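Uncharacterized protein (Pseudomonas syringae pv. tomato, PDB 3K4I) is of unknown function but belongs to the aldolase/RraA family and assembles from three copies of one mixed alpha/beta chain. Local coordinates at residues P42-C53 with I129-R140; C53-Y62 with Q80-N91. All coordinates share one frame; numbering follows the deposited sequence.

Contact 1: P42-C53 with I129-R140; sequences PGIASQVPGTRC and INCNYPLFSRGR
The F136 ring lies against S46 and C53 in the close-packed half of this contact. Its CD1 comes within 3.4 Å of S46 CA, while CE2 meets C53 SG at 3.8 Å in an oblique sulfur-aromatic contact. C53 SG reaches the ring from between its own backbone N and carbonyl carbon (chi1 57°), and P134 packs on C53 CB. To the opposite face of the sheet from F136 and S46 point A45 and S137, an antiparallel hydrogen-bonded pair extended by Q47 N to L135 O. S137 O takes two donors from opposite faces of its carbonyl plane: A45 N, and Q47 NE2 at 3.1 Å. R140 NE bonds to the amide's other end, OE1, at 2.9 Å and NH2 to Q47 O, a side-on grip; bonds at both OE1 and NE2 set the amide's rotation. Water 1, over one F136 face, bridges S46 OG, V48 N, T51 OG1 and L135 O. At the far end R138 is also firmly bonded: NH1 meets P42 O in the guanidinium plane (N-H...O 165°), I44 CG1 lies over one face, and D119 and D161 add salt bridges.

Toward solvent the packing gives way: N132, at the Schellman end of helix 125-130, reaches P49 O through water 2. A short antiparallel edge strand thus joins the strand that follows helix 125-130, bordering the mixed sheet of this RraA-like fold.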
loop_
_atom_site.group_PDB
_atom_site.type_symbol
_atom_site.label_atom_id
_atom_site.label_comp_id
_atom_site.label_asym_id
_atom_site.label_seq_id
_atom_site.Cartn_x
_atom_site.Cartn_y
_atom_site.Cartn_z
ATOM N N PRO C 42 -2.253 -5.378 -13.780
ATOM C CA PRO C 42 -2.993 -4.968 -12.566
ATOM C C PRO C 42 -2.420 -5.653 -11.325
ATOM O O PRO C 42 -1.967 -6.774 -11.417
ATOM C CB PRO C 42 -4.430 -5.421 -12.843
ATOM C CG PRO C 42 -4.287 -6.527 -13.844
ATOM C CD PRO C 42 -3.035 -6.276 -14.646
ATOM N N GLY C 43 -2.399 -4.940 -10.207
ATOM C CA GLY C 43 -1.870 -5.512 -8.986
ATOM C C GLY C 43 -0.377 -5.387 -8.790
ATOM O O GLY C 43 0.098 -5.661 -7.707
ATOM N N ILE C 44 0.367 -4.961 -9.820
ATOM C CA ILE C 44 1.813 -4.777 -9.671
ATOM C C ILE C 44 2.097 -3.303 -9.307
ATOM O O ILE C 44 2.149 -2.429 -10.176
ATOM C CB ILE C 44 2.643 -5.292 -10.890
ATOM C CG1 ILE C 44 2.372 -6.784 -11.141
ATOM C CG2 ILE C 44 4.176 -5.083 -10.629
ATOM C CD1 ILE C 44 3.246 -7.468 -12.173
ATOM N N ALA C 45 2.234 -3.050 -8.016
ATOM C CA ALA C 45 2.187 -1.720 -7.459
ATOM C C ALA C 45 3.575 -1.118 -7.273
ATOM O O ALA C 45 4.524 -1.808 -6.922
ATOM C CB ALA C 45 1.420 -1.731 -6.127
ATOM N N SER C 46 3.678 0.189 -7.469
ATOM C CA SER C 46 4.861 0.892 -7.023
ATOM C C SER C 46 5.086 0.698 -5.503
ATOM O O SER C 46 4.192 0.962 -4.684
ATOM C CB SER C 46 4.739 2.377 -7.359
ATOM O OG SER C 46 5.852 3.045 -6.807
ATOM N N GLN C 47 6.299 0.244 -5.152
ATOM C CA GLN C 47 6.688 0.045 -3.754
ATOM C C GLN C 47 7.555 1.155 -3.184
ATOM O O GLN C 47 7.824 1.188 -1.986
ATOM C CB GLN C 47 7.393 -1.310 -3.574
ATOM C CG GLN C 47 6.526 -2.534 -3.944
ATOM C CD GLN C 47 5.255 -2.661 -3.118
ATOM O OE1 GLN C 47 5.194 -2.230 -1.954
ATOM N NE2 GLN C 47 4.224 -3.223 -3.720
ATOM N N VAL C 48 8.039 2.056 -4.040
ATOM C CA VAL C 48 8.895 3.122 -3.549
ATOM C C VAL C 48 8.269 4.430 -3.993
ATOM O O VAL C 48 8.282 4.746 -5.175
ATOM C CB VAL C 48 10.361 3.004 -4.061
ATOM C CG1 VAL C 48 11.206 4.190 -3.545
ATOM C CG2 VAL C 48 10.992 1.688 -3.590
ATOM N N PRO C 49 7.741 5.214 -3.043
ATOM C CA PRO C 49 7.094 6.468 -3.437
ATOM C C PRO C 49 7.993 7.429 -4.255
ATOM O O PRO C 49 9.190 7.556 -3.984
ATOM C CB PRO C 49 6.676 7.083 -2.093
ATOM C CG PRO C 49 6.391 5.840 -1.220
ATOM C CD PRO C 49 7.455 4.851 -1.635
ATOM N N GLY C 50 7.413 8.019 -5.289
ATOM C CA GLY C 50 8.122 9.003 -6.116
ATOM C C GLY C 50 9.069 8.470 -7.174
ATOM O O GLY C 50 9.832 9.249 -7.792
ATOM N N THR C 51 9.058 7.160 -7.383
ATOM C CA THR C 51 9.935 6.562 -8.396
ATOM C C THR C 51 9.199 6.251 -9.703
ATOM O O THR C 51 7.957 6.176 -9.751
ATOM C CB THR C 51 10.624 5.281 -7.888
ATOM O OG1 THR C 51 9.628 4.326 -7.445
ATOM C CG2 THR C 51 11.622 5.631 -6.757
ATOM N N ARG C 52 9.981 6.082 -10.755
ATOM C CA ARG C 52 9.476 5.673 -12.063
ATOM C C ARG C 52 10.629 5.076 -12.848
ATOM O O ARG C 52 11.783 5.265 -12.496
ATOM C CB ARG C 52 8.837 6.869 -12.808
ATOM C CG ARG C 52 9.812 8.000 -13.139
ATOM C CD ARG C 52 9.077 9.201 -13.756
ATOM N NE ARG C 52 8.332 8.889 -14.979
ATOM C CZ ARG C 52 8.882 8.672 -16.173
ATOM N NH1 ARG C 52 10.196 8.731 -16.329
ATOM N NH2 ARG C 52 8.116 8.392 -17.222
ATOM N N CYS C 53 10.320 4.309 -13.873
ATOM C CA CYS C 53 11.371 3.825 -14.771
ATOM C C CYS C 53 10.856 3.614 -16.156
ATOM O O CYS C 53 9.663 3.295 -16.370
ATOM C CB CYS C 53 12.054 2.524 -14.269
ATOM S SG CYS C 53 10.892 1.159 -13.990
ATOM N N ILE C 129 13.991 1.307 -0.766
ATOM C CA ILE C 129 13.578 2.685 -0.496
ATOM C C ILE C 129 14.788 3.600 -0.296
ATOM O O ILE C 129 14.845 4.688 -0.879
ATOM C CB ILE C 129 12.615 2.806 0.727
ATOM C CG1 ILE C 129 11.308 2.048 0.454
ATOM C CG2 ILE C 129 12.285 4.278 1.029
ATOM C CD1 ILE C 129 10.404 1.922 1.694
ATOM N N ASN C 130 15.747 3.152 0.518
ATOM C CA ASN C 130 16.928 3.960 0.822
ATOM C C ASN C 130 17.732 4.271 -0.431
ATOM O O ASN C 130 18.297 5.368 -0.557
ATOM C CB ASN C 130 17.821 3.273 1.854
ATOM C CG ASN C 130 18.948 4.166 2.316
ATOM O OD1 ASN C 130 18.707 5.278 2.789
ATOM N ND2 ASN C 130 20.181 3.697 2.168
ATOM N N CYS C 131 17.755 3.308 -1.351
ATOM C CA CYS C 131 18.445 3.413 -2.640
ATOM C C CYS C 131 17.625 4.138 -3.698
ATOM O O CYS C 131 18.122 4.375 -4.804
ATOM C CB CYS C 131 18.796 2.027 -3.176
ATOM S SG CYS C 131 20.148 1.259 -2.265
ATOM N N ASN C 132 16.367 4.424 -3.377
ATOM C CA ASN C 132 15.413 5.051 -4.318
ATOM C C ASN C 132 15.315 4.272 -5.637
ATOM O O ASN C 132 15.284 4.863 -6.724
ATOM C CB ASN C 132 15.794 6.515 -4.605
ATOM C CG ASN C 132 14.606 7.345 -5.154
ATOM O OD1 ASN C 132 14.747 8.101 -6.131
ATOM N ND2 ASN C 132 13.455 7.201 -4.534
ATOM N N TYR C 133 15.277 2.949 -5.527
ATOM C CA TYR C 133 15.280 2.067 -6.694
ATOM C C TYR C 133 13.835 1.796 -7.140
ATOM O O TYR C 133 12.983 1.468 -6.315
ATOM C CB TYR C 133 15.960 0.742 -6.368
ATOM C CG TYR C 133 15.982 -0.198 -7.557
ATOM C CD1 TYR C 133 16.805 0.083 -8.657
ATOM C CD2 TYR C 133 15.214 -1.373 -7.582
ATOM C CE1 TYR C 133 16.852 -0.734 -9.754
ATOM C CE2 TYR C 133 15.262 -2.226 -8.701
ATOM C CZ TYR C 133 16.097 -1.892 -9.783
ATOM O OH TYR C 133 16.166 -2.710 -10.893
ATOM N N PRO C 134 13.548 1.932 -8.446
ATOM C CA PRO C 134 12.183 1.755 -8.897
ATOM C C PRO C 134 11.721 0.283 -8.902
ATOM O O PRO C 134 11.984 -0.465 -9.842
ATOM C CB PRO C 134 12.197 2.372 -10.304
ATOM C CG PRO C 134 13.421 3.330 -10.279
ATOM C CD PRO C 134 14.403 2.490 -9.521
ATOM N N LEU C 135 11.072 -0.095 -7.809
ATOM C CA LEU C 135 10.568 -1.465 -7.615
ATOM C C LEU C 135 9.070 -1.498 -7.653
ATOM O O LEU C 135 8.396 -0.739 -6.933
ATOM C CB LEU C 135 11.013 -1.991 -6.233
ATOM C CG LEU C 135 10.439 -3.361 -5.815
ATOM C CD1 LEU C 135 11.060 -4.344 -6.745
ATOM C CD2 LEU C 135 10.825 -3.695 -4.390
ATOM N N PHE C 136 8.547 -2.429 -8.446
ATOM C CA PHE C 136 7.121 -2.620 -8.568
ATOM C C PHE C 136 6.827 -4.080 -8.320
ATOM O O PHE C 136 7.496 -4.948 -8.893
ATOM C CB PHE C 136 6.728 -2.180 -9.970
ATOM C CG PHE C 136 7.117 -0.775 -10.254
ATOM C CD1 PHE C 136 6.207 0.267 -10.062
ATOM C CD2 PHE C 136 8.416 -0.469 -10.651
ATOM C CE1 PHE C 136 6.578 1.587 -10.302
ATOM C CE2 PHE C 136 8.811 0.877 -10.859
ATOM C CZ PHE C 136 7.883 1.898 -10.680
ATOM N N SER C 137 5.854 -4.375 -7.460
ATOM C CA SER C 137 5.582 -5.758 -7.116
ATOM C C SER C 137 4.196 -5.891 -6.528
ATOM O O SER C 137 3.537 -4.898 -6.250
ATOM C CB SER C 137 6.591 -6.239 -6.058
ATOM O OG SER C 137 6.367 -5.572 -4.825
ATOM N N ARG C 138 3.780 -7.133 -6.303
ATOM C CA ARG C 138 2.505 -7.400 -5.646
ATOM C C ARG C 138 2.575 -7.251 -4.131
ATOM O O ARG C 138 1.603 -7.535 -3.409
ATOM C CB ARG C 138 2.019 -8.800 -5.988
ATOM C CG ARG C 138 1.736 -8.973 -7.481
ATOM C CD ARG C 138 0.963 -10.263 -7.786
ATOM N NE ARG C 138 0.970 -10.459 -9.241
ATOM C CZ ARG C 138 0.274 -9.733 -10.121
ATOM N NH1 ARG C 138 -0.535 -8.777 -9.717
ATOM N NH2 ARG C 138 0.398 -9.984 -11.437
ATOM N N GLY C 139 3.727 -6.858 -3.624
ATOM C CA GLY C 139 3.844 -6.719 -2.171
ATOM C C GLY C 139 5.227 -6.956 -1.638
ATOM O O GLY C 139 6.207 -7.053 -2.410
ATOM N N ARG C 140 5.278 -7.065 -0.322
ATOM C CA ARG C 140 6.510 -7.096 0.453
ATOM C C ARG C 140 6.511 -8.293 1.377
ATOM O O ARG C 140 5.508 -8.550 2.054
ATOM C CB ARG C 140 6.635 -5.825 1.286
ATOM C CG ARG C 140 6.547 -4.513 0.472
ATOM C CD ARG C 140 6.220 -3.332 1.350
ATOM N NE ARG C 140 6.421 -2.054 0.636
ATOM C CZ ARG C 140 6.572 -0.883 1.253
ATOM N NH1 ARG C 140 6.507 -0.804 2.586
ATOM N NH2 ARG C 140 6.773 0.218 0.549
HETATM O O HOH W 1 8.373 2.083 -7.060
HETATM O O HOH W 2 11.421 8.938 -4.799
#

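Contact 2: C53-Y62 with Q80-N91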
loop_
_atom_site.group_PDB
_atom_site.type_symbol
_atom_site.label_atom_id
_atom_site.label_comp_id
_atom_site.label_asym_id
_atom_site.label_seq_id
_atom_site.Cartn_x
_atom_site.Cartn_y
_atom_site.Cartn_z
ATOM N N CYS C 53 10.320 4.309 -13.873
ATOM C CA CYS C 53 11.371 3.825 -14.771
ATOM C C CYS C 53 10.856 3.614 -16.156
ATOM O O CYS C 53 9.663 3.295 -16.370
ATOM C CB CYS C 53 12.054 2.524 -14.269
ATOM S SG CYS C 53 10.892 1.159 -13.990
ATOM N N VAL C 54 11.805 3.736 -17.081
ATOM C CA VAL C 54 11.622 3.427 -18.483
ATOM C C VAL C 54 12.782 2.562 -18.924
ATOM O O VAL C 54 13.953 2.883 -18.680
ATOM C CB VAL C 54 11.628 4.726 -19.341
ATOM C CG1 VAL C 54 11.370 4.380 -20.784
ATOM C CG2 VAL C 54 10.566 5.678 -18.814
ATOM N N GLY C 55 12.489 1.448 -19.580
ATOM C CA GLY C 55 13.606 0.646 -20.125
ATOM C C GLY C 55 13.103 -0.585 -20.853
ATOM O O GLY C 55 11.889 -0.758 -21.055
ATOM N N ILE C 56 14.045 -1.425 -21.265
ATOM C CA ILE C 56 13.756 -2.568 -22.113
ATOM C C ILE C 56 13.590 -3.791 -21.246
ATOM O O ILE C 56 14.448 -4.065 -20.424
ATOM C CB ILE C 56 14.954 -2.781 -23.076
ATOM C CG1 ILE C 56 15.218 -1.492 -23.862
ATOM C CG2 ILE C 56 14.726 -3.985 -23.957
ATOM C CD1 ILE C 56 14.000 -0.966 -24.720
ATOM N N ALA C 57 12.506 -4.533 -21.452
ATOM C CA ALA C 57 12.223 -5.699 -20.636
ATOM C C ALA C 57 13.310 -6.751 -20.798
ATOM O O ALA C 57 13.635 -7.131 -21.924
ATOM C CB ALA C 57 10.864 -6.305 -21.030
ATOM N N PHE C 58 13.821 -7.245 -19.669
ATOM C CA PHE C 58 14.646 -8.417 -19.620
ATOM C C PHE C 58 13.839 -9.353 -18.721
ATOM O O PHE C 58 13.588 -9.010 -17.556
ATOM C CB PHE C 58 15.985 -8.097 -18.951
ATOM C CG PHE C 58 16.873 -9.290 -18.789
ATOM C CD1 PHE C 58 17.911 -9.504 -19.701
ATOM C CD2 PHE C 58 16.644 -10.233 -17.770
ATOM C CE1 PHE C 58 18.748 -10.593 -19.596
ATOM C CE2 PHE C 58 17.470 -11.367 -17.656
ATOM C CZ PHE C 58 18.544 -11.530 -18.570
ATOM N N THR C 59 13.387 -10.457 -19.291
ATOM C CA THR C 59 12.396 -11.313 -18.621
ATOM C C THR C 59 13.028 -12.438 -17.813
ATOM O O THR C 59 14.069 -13.005 -18.185
ATOM C CB THR C 59 11.402 -11.903 -19.629
ATOM O OG1 THR C 59 12.110 -12.567 -20.688
ATOM C CG2 THR C 59 10.533 -10.813 -20.246
ATOM N N VAL C 60 12.392 -12.769 -16.700
ATOM C CA VAL C 60 12.887 -13.832 -15.819
ATOM C C VAL C 60 11.662 -14.651 -15.445
ATOM O O VAL C 60 10.673 -14.086 -14.957
ATOM C CB VAL C 60 13.473 -13.219 -14.522
ATOM C CG1 VAL C 60 14.060 -14.322 -13.638
ATOM C CG2 VAL C 60 14.528 -12.142 -14.861
ATOM N N GLN C 61 11.717 -15.967 -15.671
ATOM C CA GLN C 61 10.620 -16.883 -15.335
ATOM C C GLN C 61 11.074 -17.904 -14.288
ATOM O O GLN C 61 12.098 -18.574 -14.486
ATOM C CB GLN C 61 10.148 -17.617 -16.594
ATOM C CG GLN C 61 9.062 -18.686 -16.308
ATOM C CD GLN C 61 7.779 -18.024 -15.863
ATOM O OE1 GLN C 61 7.288 -18.243 -14.720
ATOM N NE2 GLN C 61 7.249 -17.169 -16.711
ATOM N N TYR C 62 10.309 -18.024 -13.197
ATOM C CA TYR C 62 10.578 -18.975 -12.095
ATOM C C TYR C 62 9.650 -20.184 -12.242
ATOM O O TYR C 62 8.730 -20.173 -13.066
ATOM C CB TYR C 62 10.365 -18.328 -10.710
ATOM C CG TYR C 62 11.462 -17.336 -10.384
ATOM C CD1 TYR C 62 12.579 -17.712 -9.633
ATOM C CD2 TYR C 62 11.369 -16.037 -10.837
ATOM C CE1 TYR C 62 13.612 -16.809 -9.363
ATOM C CE2 TYR C 62 12.384 -15.114 -10.568
ATOM C CZ TYR C 62 13.502 -15.530 -9.831
ATOM O OH TYR C 62 14.481 -14.605 -9.565
ATOM N N GLN C 80 23.849 -11.103 -16.481
ATOM C CA GLN C 80 23.515 -11.138 -17.906
ATOM C C GLN C 80 22.725 -9.914 -18.396
ATOM O O GLN C 80 22.584 -9.724 -19.600
ATOM C CB GLN C 80 22.683 -12.400 -18.204
ATOM C CG GLN C 80 23.284 -13.689 -17.688
ATOM C CD GLN C 80 22.779 -14.912 -18.445
ATOM O OE1 GLN C 80 23.530 -15.885 -18.645
ATOM N NE2 GLN C 80 21.542 -14.854 -18.926
ATOM N N VAL C 81 22.176 -9.125 -17.465
ATOM C CA VAL C 81 21.196 -8.097 -17.787
ATOM C C VAL C 81 21.902 -6.841 -18.333
ATOM O O VAL C 81 22.770 -6.306 -17.665
ATOM C CB VAL C 81 20.357 -7.729 -16.538
ATOM C CG1 VAL C 81 19.288 -6.688 -16.863
ATOM C CG2 VAL C 81 19.731 -8.992 -15.896
ATOM N N PRO C 82 21.546 -6.413 -19.555
ATOM C CA PRO C 82 22.187 -5.241 -20.140
ATOM C C PRO C 82 21.804 -3.945 -19.437
ATOM O O PRO C 82 20.698 -3.793 -18.923
ATOM C CB PRO C 82 21.678 -5.234 -21.588
ATOM C CG PRO C 82 21.159 -6.586 -21.838
ATOM C CD PRO C 82 20.703 -7.126 -20.533
ATOM N N SER C 83 22.727 -2.986 -19.456
ATOM C CA SER C 83 22.424 -1.621 -19.065
ATOM C C SER C 83 21.200 -1.086 -19.829
ATOM O O SER C 83 21.091 -1.284 -21.035
ATOM C CB SER C 83 23.661 -0.745 -19.344
ATOM O OG SER C 83 23.421 0.601 -18.990
ATOM N N GLY C 84 20.266 -0.459 -19.106
ATOM C CA GLY C 84 19.080 0.149 -19.698
ATOM C C GLY C 84 17.881 -0.764 -19.615
ATOM O O GLY C 84 16.788 -0.396 -20.071
ATOM N N SER C 85 18.095 -1.934 -19.015
ATOM C CA SER C 85 17.001 -2.909 -18.855
ATOM C C SER C 85 16.085 -2.554 -17.717
ATOM O O SER C 85 16.520 -1.985 -16.718
ATOM C CB SER C 85 17.563 -4.288 -18.570
ATOM O OG SER C 85 18.318 -4.767 -19.664
ATOM N N VAL C 86 14.808 -2.934 -17.856
ATOM C CA VAL C 86 13.911 -3.094 -16.708
ATOM C C VAL C 86 13.692 -4.609 -16.569
ATOM O O VAL C 86 13.266 -5.225 -17.508
ATOM C CB VAL C 86 12.567 -2.389 -16.979
ATOM C CG1 VAL C 86 11.513 -2.748 -15.947
ATOM C CG2 VAL C 86 12.766 -0.850 -17.037
ATOM N N ILE C 87 13.988 -5.184 -15.400
ATOM C CA ILE C 87 13.889 -6.618 -15.186
ATOM C C ILE C 87 12.420 -6.893 -14.889
ATOM O O ILE C 87 11.826 -6.182 -14.088
ATOM C CB ILE C 87 14.783 -7.056 -13.995
ATOM C CG1 ILE C 87 16.268 -6.984 -14.386
ATOM C CG2 ILE C 87 14.368 -8.507 -13.523
ATOM C CD1 ILE C 87 17.316 -7.170 -13.218
ATOM N N VAL C 88 11.842 -7.889 -15.562
ATOM C CA VAL C 88 10.428 -8.225 -15.350
ATOM C C VAL C 88 10.447 -9.669 -14.947
ATOM O O VAL C 88 10.813 -10.513 -15.755
ATOM C CB VAL C 88 9.558 -8.024 -16.599
ATOM C CG1 VAL C 88 8.080 -8.423 -16.305
ATOM C CG2 VAL C 88 9.644 -6.573 -17.077
ATOM N N SER C 89 10.070 -9.933 -13.688
ATOM C CA SER C 89 10.231 -11.241 -13.074
ATOM C C SER C 89 8.890 -11.824 -12.771
ATOM O O SER C 89 8.043 -11.154 -12.154
ATOM C CB SER C 89 11.038 -11.143 -11.775
ATOM O OG SER C 89 12.398 -10.887 -12.064
ATOM N N SER C 90 8.702 -13.058 -13.184
ATOM C CA SER C 90 7.400 -13.726 -12.963
ATOM C C SER C 90 7.561 -14.972 -12.113
ATOM O O SER C 90 8.279 -15.899 -12.476
ATOM C CB SER C 90 6.678 -13.970 -14.300
ATOM O OG SER C 90 5.360 -14.470 -14.072
ATOM N N ASN C 91 6.860 -14.972 -10.978
ATOM C CA ASN C 91 6.945 -16.051 -10.002
ATOM C C ASN C 91 5.532 -16.493 -9.598
ATOM O O ASN C 91 5.231 -16.727 -8.394
ATOM C CB ASN C 91 7.774 -15.599 -8.793
ATOM C CG ASN C 91 8.043 -16.727 -7.804
ATOM O OD1 ASN C 91 8.186 -17.899 -8.197
ATOM N ND2 ASN C 91 8.084 -16.388 -6.512
HETATM O O HOH W 3 14.186 -11.815 -10.052
#
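The F58 ring carries V81 CG2 over the centre of one face, 3.7 Å from the ring centroid, a CH-pi contact. P82 CD approaches CD1 obliquely at 3.8 Å, and V154 of strand 150-154 adds to the packing. With CG anti to the backbone N (chi1 177°), the ring extends over the loop that leads into strand 85-90. At the other end, the Y62 ring has S90 O and water 3 at its edge, near its plane; the water links Y62 OH to S89 OG. N91 OD1 sits 3.4 Å from Y62 CB, the ring and amide planes turned 61° apart, and also bonds to T149.

Between the rings the backbones run parallel, I56 opposite S85 through Q61 opposite S90. Seven hydrogen bonds tie them, from I56 N to G84 O (3.2 Å) to Y62 N to S90 O. The short strand segments cross at -53°, as expected of strongly twisted strands. On the F58 face, V60 CG2 meets I87 CG2 at 3.9 Å; on the other, A57 CB meets V88 CG2, and M171 packs against A57 and V86. G55 has no CB, and V86 CG2 comes within 3.4 Å of its N. The type II turn from P82 to S85 is closed by S85 N and S85 OG, both reaching P82 O from the same face. S90 OG bonds to D119 on neighbouring strand 115-119. Because strand 53-63 also pairs antiparallel with 150-154 and 170-174, this twisted parallel pair lies within the branched mixed sheet of the aldolase/RraA-family chain.

Overall arrangement
From the N terminus, the chain passes helices 14-19 and 25-33 and reaches 42-53, the first half of contact 1, then runs directly through C53 into strand 53-63, the first half of contact 2. That strand finds its partner soon afterwards, when 80-91 closes a short loop containing no helix. The chain continues through helix 102-110, strand 115-119 and helix 125-130 before 129-140 closes the longer loop of contact 1, so contact 2 is nested inside it. Both belong to one mixed sheet, their centres about 14 Å apart: strand 115-119 lies between 85-90 and 135-137, connecting the parallel pair of contact 2 with the antiparallel pair of contact 1.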